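Local coordinates for 2-polyprenyl-6-methoxyphenol hydroxylase-like FAD-dependent oxidoreductase (Streptomyces sp. NRRL 11266, PDB 6UI5), which binds flavin-adenine dinucleotide and belongs to the FAD-dependent oxidoreductases related to the aromatic-ring hydroxylases, at residues A[21-26]-A[311-316]; A[231-237]-A[261-265]. One frame throughout, in Å; residues are numbered along the deposited sequence.

How the interactions relate
Interaction 1 joins the turn that follows helix 12-22, with the last part of that helix, to the C-terminal part of helix 295-316, whereas interaction 2 lays the loop 231-237 along strand 257-271. Their centres are 39 Å apart and their nearest atoms about 26 Å, so they do not touch. In sequence, interaction 2 falls between the two halves of interaction 1, and all four segments belong to the FAD-binding part of the chain. The side chain of Leu21 in interaction 1 stays about 14 Å from FAD, while Tyr264 of interaction 2 is part of the FAD pocket and meets the flavin methyl C7M. One contact lies in the Rossmann-like part; the other places a loop against a strand of the antiparallel sheet.

Interaction 1: residues A[21-26]-A[311-316]; sequences LAMRDV and IAAEVH. Unlike the reference sequence in segment 311-316: Glu314 (reference Asp).
His316 presents its ring edge to the main chain of Arg24: NE2 donates to Arg24 O at 3.1 Å, with the acceptor lying in the ring plane and the nitrogen in the carbonyl plane. The N-H...O angle of 140° leaves the bond somewhat bent. Beside this bond, Val26 lays one methyl against helix 295-316. Its CG2, anti to the carbonyl carbon while CG1 is anti to the backbone N (chi1 167°), sits 3.8 Å from both CA and CB of Ala312 and approaches Val315 CB at 4.1 Å. The small Ala312 CB is also met by the aliphatic part of Arg24, whose CD comes to 3.6 Å of it. The arginine chain runs on, extended from CG to NE, to a guanidinium group whose NH1 forms a salt bridge with Glu20 and whose NH2 bonds to Gly428 O. At the sheet side, Leu21 and Ile311 pack at an oblique angle through single methyls, Leu21 CD2 to Ile311 CG2 at 3.6 Å; Leu21 also rests on strand 5-8, and Ile311 on strand 150-153. Asp25, with positive phi, is the C-prime residue of a Schellman motif, in which Val26 N returns to Leu21 O and Asp25 N to Ala22 O. This Schellman-terminated first helix, packed beside helix 295-316 on the parallel sheet, belongs to the Rossmann-like FAD-binding fold.

Interaction 2: residues A[231-237]-A[261-265]; sequences FEDGPAT and LQHYS. With FAD (flavin-adenine dinucleotide), chain C.
Both Phe231 (chi1 -47°) and His263 (chi1 -64°) hold CG anti to the carbonyl carbon, and these torsions bring their rings together as an offset stack. The planes are almost parallel, 3° apart, with centroids 4.3 Å from each other. The offset places Phe231 CB, rather than the phenyl centre, over the middle of the imidazole, in a CH-pi contact of 3.5 Å to the centroid of the His263 ring. On the opposite imidazole face sits Ala236 CB, displaced toward the rim and only 3.1 Å from His263 NE2. The histidine is thus sandwiched between two residues of the loop, while its NE2 is hydrogen-bonded to Gln240 OE1 of helix 238-249.

Further along the strand, Asp233 reaches Ser265 with its carboxylate. OD2 accepts from Ser265 OG at 2.8 Å on its syn lone pair, and also from Ser265 N at 3.0 Å, which approaches from above the carboxylate plane. One oxygen therefore grips both the backbone and the side chain of the serine.

Between these side-chain contacts, Gly234 N donates to His263 O and His263 N to Gly234 O; the resulting antiparallel bridge is loose. The backbone angles of Gly234 call for glycine, since a CB would be jammed against the preceding carbonyl oxygen.

Tyr264 points away from the loop and offers a ring face to FAD, with its CD2 3.5 Å from C7M. Its OH is hydrogen-bonded to Ser221 O, and Phe220 meets its ring. Strand 257-271 of the antiparallel sheet packs against loop 231-237 through His263 and Ser265 and contributes Tyr264 to the FAD pocket, at the dimethylbenzene end of the flavin.

Interaction 1: residues A[21-26]-A[311-316]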
loop_
_atom_site.group_PDB
_atom_site.type_symbol
_atom_site.label_atom_id
_atom_site.label_comp_id
_atom_site.label_asym_id
_atom_site.label_seq_id
_atom_site.Cartn_x
_atom_site.Cartn_y
_atom_site.Cartn_z
ATOM N N LEU A 21 26.660 -26.584 7.635
ATOM C CA LEU A 21 26.703 -28.043 7.615
ATOM C C LEU A 21 27.977 -28.576 8.272
ATOM O O LEU A 21 27.941 -29.607 8.960
ATOM C CB LEU A 21 26.582 -28.552 6.183
ATOM C CG LEU A 21 25.241 -28.353 5.476
ATOM C CD1 LEU A 21 25.274 -28.830 3.999
ATOM C CD2 LEU A 21 24.174 -29.086 6.247
ATOM N N ALA A 22 29.094 -27.866 8.100
ATOM C CA ALA A 22 30.394 -28.358 8.541
ATOM C C ALA A 22 30.640 -28.067 10.009
ATOM O O ALA A 22 31.324 -28.843 10.686
ATOM C CB ALA A 22 31.512 -27.731 7.711
ATOM N N MET A 23 30.122 -26.944 10.515
ATOM C CA MET A 23 30.236 -26.696 11.947
ATOM C C MET A 23 29.537 -27.780 12.762
ATOM O O MET A 23 29.862 -27.959 13.943
ATOM C CB MET A 23 29.678 -25.321 12.291
ATOM C CG MET A 23 28.142 -25.274 12.437
ATOM S SD MET A 23 27.646 -23.599 12.902
ATOM C CE MET A 23 28.800 -22.678 11.846
ATOM N N ARG A 24 28.607 -28.521 12.150
ATOM C CA ARG A 24 27.920 -29.630 12.794
ATOM C C ARG A 24 28.447 -30.992 12.327
ATOM O O ARG A 24 27.734 -31.999 12.420
ATOM C CB ARG A 24 26.406 -29.505 12.568
ATOM C CG ARG A 24 25.842 -28.086 12.921
ATOM C CD ARG A 24 24.309 -27.998 12.870
ATOM N NE ARG A 24 23.833 -26.783 13.528
ATOM C CZ ARG A 24 23.809 -25.589 12.942
ATOM N NH1 ARG A 24 24.229 -25.482 11.684
ATOM N NH2 ARG A 24 23.344 -24.508 13.588
ATOM N N ASP A 25 29.680 -31.044 11.822
ATOM C CA ASP A 25 30.332 -32.305 11.473
ATOM C C ASP A 25 29.530 -33.112 10.447
ATOM O O ASP A 25 29.566 -34.341 10.444
ATOM C CB ASP A 25 30.603 -33.142 12.730
ATOM C CG ASP A 25 31.482 -32.412 13.746
ATOM O OD1 ASP A 25 32.101 -31.378 13.396
ATOM O OD2 ASP A 25 31.560 -32.880 14.898
ATOM N N VAL A 26 28.781 -32.440 9.589
ATOM C CA VAL A 26 28.143 -33.061 8.430
ATOM C C VAL A 26 29.103 -32.918 7.255
ATOM O O VAL A 26 29.479 -31.786 6.919
ATOM C CB VAL A 26 26.789 -32.400 8.098
ATOM C CG1 VAL A 26 26.306 -32.831 6.716
ATOM C CG2 VAL A 26 25.751 -32.724 9.150
ATOM N N ILE A 311 18.948 -29.984 7.932
ATOM C CA ILE A 311 19.654 -31.090 7.292
ATOM C C ILE A 311 20.558 -31.787 8.298
ATOM O O ILE A 311 20.600 -33.026 8.370
ATOM C CB ILE A 311 20.470 -30.618 6.068
ATOM C CG1 ILE A 311 19.629 -30.568 4.811
ATOM C CG2 ILE A 311 21.587 -31.614 5.808
ATOM C CD1 ILE A 311 20.395 -30.080 3.634
ATOM N N ALA A 312 21.307 -31.008 9.090
ATOM C CA ALA A 312 22.213 -31.650 10.046
ATOM C C ALA A 312 21.442 -32.533 11.020
ATOM O O ALA A 312 21.858 -33.663 11.314
ATOM C CB ALA A 312 23.034 -30.610 10.807
ATOM N N ALA A 313 20.294 -32.044 11.499
ATOM C CA ALA A 313 19.450 -32.850 12.373
ATOM C C ALA A 313 19.022 -34.142 11.691
ATOM O O ALA A 313 19.039 -35.213 12.310
ATOM C CB ALA A 313 18.219 -32.053 12.812
ATOM N N GLU A 314 18.618 -34.066 10.425
ATOM C CA GLU A 314 18.218 -35.284 9.733
ATOM C C GLU A 314 19.386 -36.246 9.607
ATOM O O GLU A 314 19.239 -37.448 9.855
ATOM C CB GLU A 314 17.653 -34.962 8.359
ATOM C CG GLU A 314 17.318 -36.212 7.584
ATOM C CD GLU A 314 16.029 -36.852 8.034
ATOM O OE1 GLU A 314 15.899 -38.089 7.863
ATOM O OE2 GLU A 314 15.155 -36.114 8.553
ATOM N N VAL A 315 20.558 -35.735 9.237
ATOM C CA VAL A 315 21.747 -36.580 9.214
ATOM C C VAL A 315 21.935 -37.243 10.574
ATOM O O VAL A 315 22.104 -38.469 10.684
ATOM C CB VAL A 315 22.983 -35.756 8.806
ATOM C CG1 VAL A 315 24.205 -36.619 8.831
ATOM C CG2 VAL A 315 22.775 -35.117 7.428
ATOM N N HIS A 316 21.874 -36.445 11.636
ATOM C CA HIS A 316 22.144 -37.039 12.936
ATOM C C HIS A 316 20.992 -37.902 13.432
ATOM O O HIS A 316 21.143 -38.570 14.453
ATOM C CB HIS A 316 22.498 -35.944 13.946
ATOM C CG HIS A 316 23.739 -35.180 13.589
ATOM N ND1 HIS A 316 24.911 -35.798 13.205
ATOM C CD2 HIS A 316 23.982 -33.849 13.535
ATOM C CE1 HIS A 316 25.825 -34.882 12.941
ATOM N NE2 HIS A 316 25.288 -33.690 13.131
#

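Interaction 2: residues A[231-237]-A[261-265]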
loop_
_atom_site.group_PDB
_atom_site.type_symbol
_atom_site.label_atom_id
_atom_site.label_comp_id
_atom_site.label_asym_id
_atom_site.label_seq_id
_atom_site.Cartn_x
_atom_site.Cartn_y
_atom_site.Cartn_z
ATOM N N PHE A 231 22.041 -5.401 -24.603
ATOM C CA PHE A 231 23.111 -6.375 -24.434
ATOM C C PHE A 231 22.663 -7.554 -23.588
ATOM O O PHE A 231 21.895 -7.393 -22.636
ATOM C CB PHE A 231 24.327 -5.747 -23.770
ATOM C CG PHE A 231 24.722 -4.446 -24.371
ATOM C CD1 PHE A 231 25.577 -4.402 -25.470
ATOM C CD2 PHE A 231 24.230 -3.261 -23.850
ATOM C CE1 PHE A 231 25.937 -3.193 -26.032
ATOM C CE2 PHE A 231 24.588 -2.050 -24.405
ATOM C CZ PHE A 231 25.444 -2.015 -25.498
ATOM N N GLU A 232 23.164 -8.733 -23.938
ATOM C CA GLU A 232 22.985 -9.897 -23.095
ATOM C C GLU A 232 23.787 -9.728 -21.814
ATOM O O GLU A 232 24.880 -9.155 -21.816
ATOM C CB GLU A 232 23.411 -11.170 -23.828
ATOM C CG GLU A 232 22.340 -11.691 -24.768
ATOM C CD GLU A 232 20.937 -11.571 -24.170
ATOM O OE1 GLU A 232 20.691 -12.111 -23.060
ATOM O OE2 GLU A 232 20.079 -10.920 -24.809
ATOM N N ASP A 233 23.228 -10.214 -20.714
ATOM C CA ASP A 233 23.908 -10.133 -19.432
ATOM C C ASP A 233 25.278 -10.779 -19.534
ATOM O O ASP A 233 25.402 -11.912 -19.997
ATOM C CB ASP A 233 23.074 -10.832 -18.349
ATOM C CG ASP A 233 21.692 -10.220 -18.183
ATOM O OD1 ASP A 233 21.248 -9.484 -19.100
ATOM O OD2 ASP A 233 21.048 -10.485 -17.136
ATOM N N GLY A 234 26.308 -10.054 -19.098
ATOM C CA GLY A 234 27.674 -10.514 -19.253
ATOM C C GLY A 234 28.706 -9.398 -19.291
ATOM O O GLY A 234 28.464 -8.274 -18.847
ATOM N N PRO A 235 29.863 -9.680 -19.893
ATOM C CA PRO A 235 31.086 -8.950 -19.511
ATOM C C PRO A 235 31.122 -7.460 -19.862
ATOM O O PRO A 235 31.735 -6.700 -19.108
ATOM C CB PRO A 235 32.186 -9.738 -20.232
ATOM C CG PRO A 235 31.584 -11.115 -20.428
ATOM C CD PRO A 235 30.166 -10.816 -20.777
ATOM N N ALA A 236 30.536 -7.005 -20.963
ATOM C CA ALA A 236 30.384 -5.559 -21.158
ATOM C C ALA A 236 31.718 -4.840 -21.310
ATOM O O ALA A 236 32.776 -5.379 -20.977
ATOM C CB ALA A 236 29.606 -4.903 -19.999
ATOM N N THR A 237 31.687 -3.617 -21.828
ATOM C CA THR A 237 32.904 -2.847 -22.028
ATOM C C THR A 237 32.792 -1.522 -21.290
ATOM O O THR A 237 31.694 -1.057 -20.963
ATOM C CB THR A 237 33.167 -2.594 -23.510
ATOM O OG1 THR A 237 32.348 -1.504 -23.946
ATOM C CG2 THR A 237 32.800 -3.831 -24.317
ATOM N N LEU A 261 33.423 -5.179 -15.271
ATOM C CA LEU A 261 32.099 -4.604 -15.366
ATOM C C LEU A 261 31.199 -5.652 -16.013
ATOM O O LEU A 261 31.679 -6.626 -16.599
ATOM C CB LEU A 261 32.108 -3.283 -16.148
ATOM C CG LEU A 261 32.977 -2.083 -15.755
ATOM C CD1 LEU A 261 32.519 -0.879 -16.624
ATOM C CD2 LEU A 261 32.947 -1.741 -14.236
ATOM N N GLN A 262 29.882 -5.497 -15.835
ATOM C CA GLN A 262 28.949 -6.528 -16.276
ATOM C C GLN A 262 27.638 -5.902 -16.715
ATOM O O GLN A 262 27.083 -5.076 -15.987
ATOM C CB GLN A 262 28.655 -7.554 -15.167
ATOM C CG GLN A 262 29.845 -8.309 -14.586
ATOM C CD GLN A 262 29.791 -9.795 -14.845
ATOM O OE1 GLN A 262 29.598 -10.242 -15.995
ATOM N NE2 GLN A 262 29.976 -10.589 -13.777
ATOM N N HIS A 263 27.122 -6.327 -17.871
ATOM C CA HIS A 263 25.708 -6.131 -18.166
ATOM C C HIS A 263 24.850 -6.949 -17.198
ATOM O O HIS A 263 25.185 -8.090 -16.857
ATOM C CB HIS A 263 25.402 -6.536 -19.598
ATOM C CG HIS A 263 26.100 -5.677 -20.603
ATOM N ND1 HIS A 263 25.954 -4.303 -20.620
ATOM C CD2 HIS A 263 26.981 -5.984 -21.588
ATOM C CE1 HIS A 263 26.714 -3.804 -21.579
ATOM N NE2 HIS A 263 27.340 -4.802 -22.183
ATOM N N TYR A 264 23.747 -6.364 -16.729
ATOM C CA TYR A 264 22.766 -7.111 -15.941
ATOM C C TYR A 264 21.363 -6.710 -16.377
ATOM O O TYR A 264 21.115 -5.554 -16.733
ATOM C CB TYR A 264 22.955 -6.878 -14.434
ATOM C CG TYR A 264 22.358 -5.572 -13.937
ATOM C CD1 TYR A 264 21.017 -5.494 -13.568
ATOM C CD2 TYR A 264 23.132 -4.421 -13.840
ATOM C CE1 TYR A 264 20.463 -4.311 -13.134
ATOM C CE2 TYR A 264 22.584 -3.227 -13.388
ATOM C CZ TYR A 264 21.244 -3.180 -13.043
ATOM O OH TYR A 264 20.663 -2.007 -12.600
ATOM N N SER A 265 20.438 -7.676 -16.352
ATOM C CA SER A 265 19.018 -7.370 -16.464
ATOM C C SER A 265 18.351 -7.955 -15.225
ATOM O O SER A 265 18.905 -8.838 -14.574
ATOM C CB SER A 265 18.354 -7.931 -17.779
ATOM O OG SER A 265 18.599 -9.318 -17.969
HETATM P PA FAD C . 25.267 -16.181 -6.665
HETATM O O1A FAD C . 25.860 -14.961 -5.997
HETATM O O2A FAD C . 24.803 -15.788 -8.058
HETATM O O5B FAD C . 26.309 -17.468 -6.594
HETATM C C5B FAD C . 26.023 -18.651 -7.323
HETATM C C4B FAD C . 27.366 -19.414 -7.566
HETATM O O4B FAD C . 27.196 -20.598 -8.102
HETATM C C3B FAD C . 28.236 -18.636 -8.580
HETATM O O3B FAD C . 29.531 -18.686 -8.163
HETATM C C2B FAD C . 28.059 -19.415 -9.898
HETATM O O2B FAD C . 29.187 -19.054 -10.795
HETATM C C1B FAD C . 28.119 -20.646 -9.469
HETATM N N9A FAD C . 27.493 -21.652 -10.304
HETATM C C8A FAD C . 26.384 -21.504 -11.063
HETATM N N7A FAD C . 26.100 -22.700 -11.621
HETATM C C5A FAD C . 27.025 -23.590 -11.185
HETATM C C6A FAD C . 27.215 -24.945 -11.429
HETATM N N6A FAD C . 26.602 -26.015 -12.202
HETATM N N1A FAD C . 28.235 -25.599 -10.867
HETATM C C2A FAD C . 29.086 -24.950 -10.044
HETATM N N3A FAD C . 28.891 -23.623 -9.792
HETATM C C4A FAD C . 27.870 -22.946 -10.361
HETATM N N1 FAD C . 23.088 -7.864 -3.021
HETATM C C2 FAD C . 22.961 -6.932 -1.864
HETATM O O2 FAD C . 22.821 -7.333 -0.755
HETATM N N3 FAD C . 23.018 -5.464 -2.118
HETATM C C4 FAD C . 23.199 -4.977 -3.487
HETATM O O4 FAD C . 23.250 -3.817 -3.721
HETATM C C4X FAD C . 23.321 -5.950 -4.633
HETATM N N5 FAD C . 23.490 -5.405 -5.960
HETATM C C5X FAD C . 23.599 -6.337 -7.110
HETATM C C6 FAD C . 23.757 -5.800 -8.390
HETATM C C7 FAD C . 23.869 -6.647 -9.485
HETATM C C7M FAD C . 24.027 -5.787 -10.731
HETATM C C8 FAD C . 23.831 -8.042 -9.332
HETATM C C8M FAD C . 23.967 -8.897 -10.598
HETATM C C9 FAD C . 23.670 -8.587 -8.045
HETATM C C9A FAD C . 23.548 -7.741 -6.918
HETATM N N10 FAD C . 23.362 -8.309 -5.529
HETATM C C10 FAD C . 23.264 -7.384 -4.403
HETATM C "C1'" FAD C . 23.351 -9.775 -5.355
HETATM C "C2'" FAD C . 22.143 -10.453 -4.684
HETATM O "O2'" FAD C . 22.200 -10.367 -3.309
HETATM C "C3'" FAD C . 22.170 -11.956 -4.952
HETATM O "O3'" FAD C . 20.929 -12.456 -4.564
HETATM C "C4'" FAD C . 23.224 -12.759 -4.161
HETATM O "O4'" FAD C . 24.545 -12.362 -4.394
HETATM C "C5'" FAD C . 23.064 -14.187 -4.698
HETATM O "O5'" FAD C . 23.639 -15.120 -3.828
HETATM P P FAD C . 23.698 -16.719 -4.241
HETATM O O1P FAD C . 24.858 -17.365 -3.520
HETATM O O2P FAD C . 22.395 -17.466 -4.032
HETATM O O3P FAD C . 23.915 -16.720 -5.879
#